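Local coordinates for hypothetical aldose 1-epimerase (Klebsiella pneumoniae subsp. pneumoniae MGH 78578, PDB 3TY1), which probably binds carbohydrate, as a member of the galactose mutarotase clan, and is a putative aldose 1-epimerase, at residues 321-324 and 325-329. Sequence-based numbering, arbitrary orientation.
Sequences YAYP and VTIER
Val325 begins the helix straight after Pro324, the N-cap residue, and the first side-chain contact falls to Thr326, which turns OG1 back to the proline ring, 3.8 Å from Pro324 CB. Ile327 does more. Its CG2, anti to the backbone N, reaches Tyr323 CB at 3.6 Å, while CD1 runs alongside the proline ring to Pro324 CD; its amide makes a weak bond to Pro324 O. The straight bond to that carbonyl comes from Glu328 N, at 3.1 Å and 170°, which closes the first helical turn. The Glu328 side chain, bent at chi2 (-64°), folds back toward the loop, to Tyr321 and Tyr323. There OE1 accepts a bent hydrogen bond from Tyr321 N at 3.1 Å, from above the carboxylate plane, and also bonds Ser320 OG; OE2 meets the Tyr323 ring at its edge, 3.5 Å from CD2, with the two planes only 15° apart, and forms a salt bridge with Arg333. This buried carboxylate thus ties the loop to the helix it leads into. Short helix 325-330 follows strand 311-318, with Val126 of strand 126-128 against Pro324, Val325 and Thr326, and Gln207 of strand 204-214 touching Val325 and Glu328.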
ATOM      1  N   TYR A 321      17.761 -22.158   5.518  1.00 37.76           N
ATOM      2  CA  TYR A 321      18.026 -21.456   6.756  1.00 36.30           C
ATOM      3  C   TYR A 321      17.648 -19.999   6.496  1.00 38.38           C
ATOM      4  O   TYR A 321      17.315 -19.615   5.373  1.00 39.13           O
ATOM      5  CB  TYR A 321      19.495 -21.600   7.203  1.00 37.91           C
ATOM      6  CG  TYR A 321      19.857 -23.019   7.556  1.00 38.18           C
ATOM      7  CD1 TYR A 321      19.205 -23.700   8.604  1.00 38.35           C
ATOM      8  CD2 TYR A 321      20.849 -23.700   6.862  1.00 44.39           C
ATOM      9  CE1 TYR A 321      19.579 -25.033   8.939  1.00 41.45           C
ATOM     10  CE2 TYR A 321      21.195 -25.008   7.177  1.00 44.56           C
ATOM     11  CZ  TYR A 321      20.562 -25.677   8.211  1.00 43.46           C
ATOM     12  OH  TYR A 321      20.918 -26.992   8.510  1.00 43.02           O
ATOM     13  N   ALA A 322      17.692 -19.192   7.552  1.00 35.83           N
ATOM     14  CA  ALA A 322      17.209 -17.826   7.495  1.00 35.77           C
ATOM     15  C   ALA A 322      18.189 -16.789   6.947  1.00 36.71           C
ATOM     16  O   ALA A 322      17.899 -15.571   6.986  1.00 33.86           O
ATOM     17  CB  ALA A 322      16.682 -17.402   8.913  1.00 32.86           C
ATOM     18  N   TYR A 323      19.345 -17.236   6.457  1.00 37.76           N
ATOM     19  CA  TYR A 323      20.257 -16.338   5.756  1.00 36.65           C
ATOM     20  C   TYR A 323      19.573 -15.770   4.517  1.00 35.97           C
ATOM     21  O   TYR A 323      18.597 -16.333   4.065  1.00 37.42           O
ATOM     22  CB  TYR A 323      21.549 -17.034   5.330  1.00 37.69           C
ATOM     23  CG  TYR A 323      22.368 -17.579   6.467  1.00 37.33           C
ATOM     24  CD1 TYR A 323      23.041 -16.730   7.323  1.00 37.00           C
ATOM     25  CD2 TYR A 323      22.463 -18.961   6.692  1.00 46.23           C
ATOM     26  CE1 TYR A 323      23.803 -17.233   8.378  1.00 41.48           C
ATOM     27  CE2 TYR A 323      23.218 -19.474   7.743  1.00 43.89           C
ATOM     28  CZ  TYR A 323      23.877 -18.598   8.583  1.00 41.61           C
ATOM     29  OH  TYR A 323      24.616 -19.064   9.634  1.00 42.60           O
ATOM     30  N   PRO A 324      20.068 -14.631   3.980  1.00 37.16           N
ATOM     31  CA  PRO A 324      19.480 -14.054   2.779  1.00 37.10           C
ATOM     32  C   PRO A 324      19.597 -14.959   1.558  1.00 38.37           C
ATOM     33  O   PRO A 324      20.416 -15.871   1.536  1.00 40.23           O
ATOM     34  CB  PRO A 324      20.270 -12.756   2.569  1.00 39.15           C
ATOM     35  CG  PRO A 324      20.883 -12.449   3.860  1.00 42.00           C
ATOM     36  CD  PRO A 324      21.131 -13.771   4.526  1.00 39.67           C
ATOM     37  N   VAL A 325      18.768 -14.691   0.567  1.00 37.57           N
ATOM     38  CA  VAL A 325      18.680 -15.506  -0.639  1.00 40.71           C
ATOM     39  C   VAL A 325      20.021 -15.634  -1.383  1.00 43.38           C
ATOM     40  O   VAL A 325      20.266 -16.664  -2.025  1.00 44.41           O
ATOM     41  CB  VAL A 325      17.549 -14.990  -1.563  1.00 41.91           C
ATOM     42  CG1 VAL A 325      17.909 -13.593  -2.130  1.00 40.49           C
ATOM     43  CG2 VAL A 325      17.247 -16.002  -2.658  1.00 41.34           C
ATOM     44  N   THR A 326      20.889 -14.624  -1.256  1.00 44.14           N
ATOM     45  CA  THR A 326      22.250 -14.669  -1.792  1.00 46.90           C
ATOM     46  C   THR A 326      23.065 -15.819  -1.181  1.00 45.78           C
ATOM     47  O   THR A 326      23.710 -16.555  -1.892  1.00 50.30           O
ATOM     48  CB  THR A 326      23.001 -13.311  -1.567  1.00 48.66           C
ATOM     49  OG1 THR A 326      22.801 -12.880  -0.214  1.00 49.59           O
ATOM     50  CG2 THR A 326      22.483 -12.245  -2.511  1.00 47.70           C
ATOM     51  N   ILE A 327      23.018 -15.977   0.137  1.00 45.08           N
ATOM     52  CA  ILE A 327      23.741 -17.067   0.837  1.00 46.02           C
ATOM     53  C   ILE A 327      23.103 -18.415   0.547  1.00 45.23           C
ATOM     54  O   ILE A 327      23.810 -19.384   0.232  1.00 47.08           O
ATOM     55  CB  ILE A 327      23.851 -16.784   2.347  1.00 45.55           C
ATOM     56  CG1 ILE A 327      24.933 -15.718   2.563  1.00 52.75           C
ATOM     57  CG2 ILE A 327      24.163 -18.044   3.136  1.00 47.14           C
ATOM     58  CD1 ILE A 327      24.788 -14.915   3.824  1.00 50.04           C
ATOM     59  N   GLU A 328      21.768 -18.465   0.583  1.00 44.96           N
ATOM     60  CA  GLU A 328      21.032 -19.715   0.311  1.00 43.77           C
ATOM     61  C   GLU A 328      21.231 -20.233  -1.123  1.00 46.24           C
ATOM     62  O   GLU A 328      21.254 -21.457  -1.333  1.00 49.71           O
ATOM     63  CB  GLU A 328      19.555 -19.586   0.657  1.00 39.61           C
ATOM     64  CG  GLU A 328      19.341 -19.301   2.133  1.00 37.22           C
ATOM     65  CD  GLU A 328      19.805 -20.420   3.044  1.00 45.78           C
ATOM     66  OE1 GLU A 328      19.265 -21.545   2.919  1.00 46.53           O
ATOM     67  OE2 GLU A 328      20.732 -20.192   3.862  1.00 43.24           O
ATOM     68  N   ARG A 329      21.409 -19.335  -2.086  1.00 44.48           N
ATOM     69  CA  ARG A 329      21.768 -19.747  -3.455  1.00 49.18           C
ATOM     70  C   ARG A 329      23.209 -20.272  -3.514  1.00 51.36           C
ATOM     71  O   ARG A 329      23.474 -21.346  -4.080  1.00 53.12           O
ATOM     72  CB  ARG A 329      21.668 -18.575  -4.427  1.00 50.82           C
ATOM     73  CG  ARG A 329      20.253 -18.173  -4.799  1.00 49.71           C
ATOM     74  CD  ARG A 329      20.289 -16.782  -5.375  1.00 51.01           C
ATOM     75  NE  ARG A 329      18.975 -16.276  -5.727  1.00 48.60           N
ATOM     76  CZ  ARG A 329      18.735 -15.042  -6.166  1.00 51.36           C
ATOM     77  NH1 ARG A 329      19.718 -14.147  -6.330  1.00 53.31           N
ATOM     78  NH2 ARG A 329      17.486 -14.689  -6.434  1.00 50.17           N
TER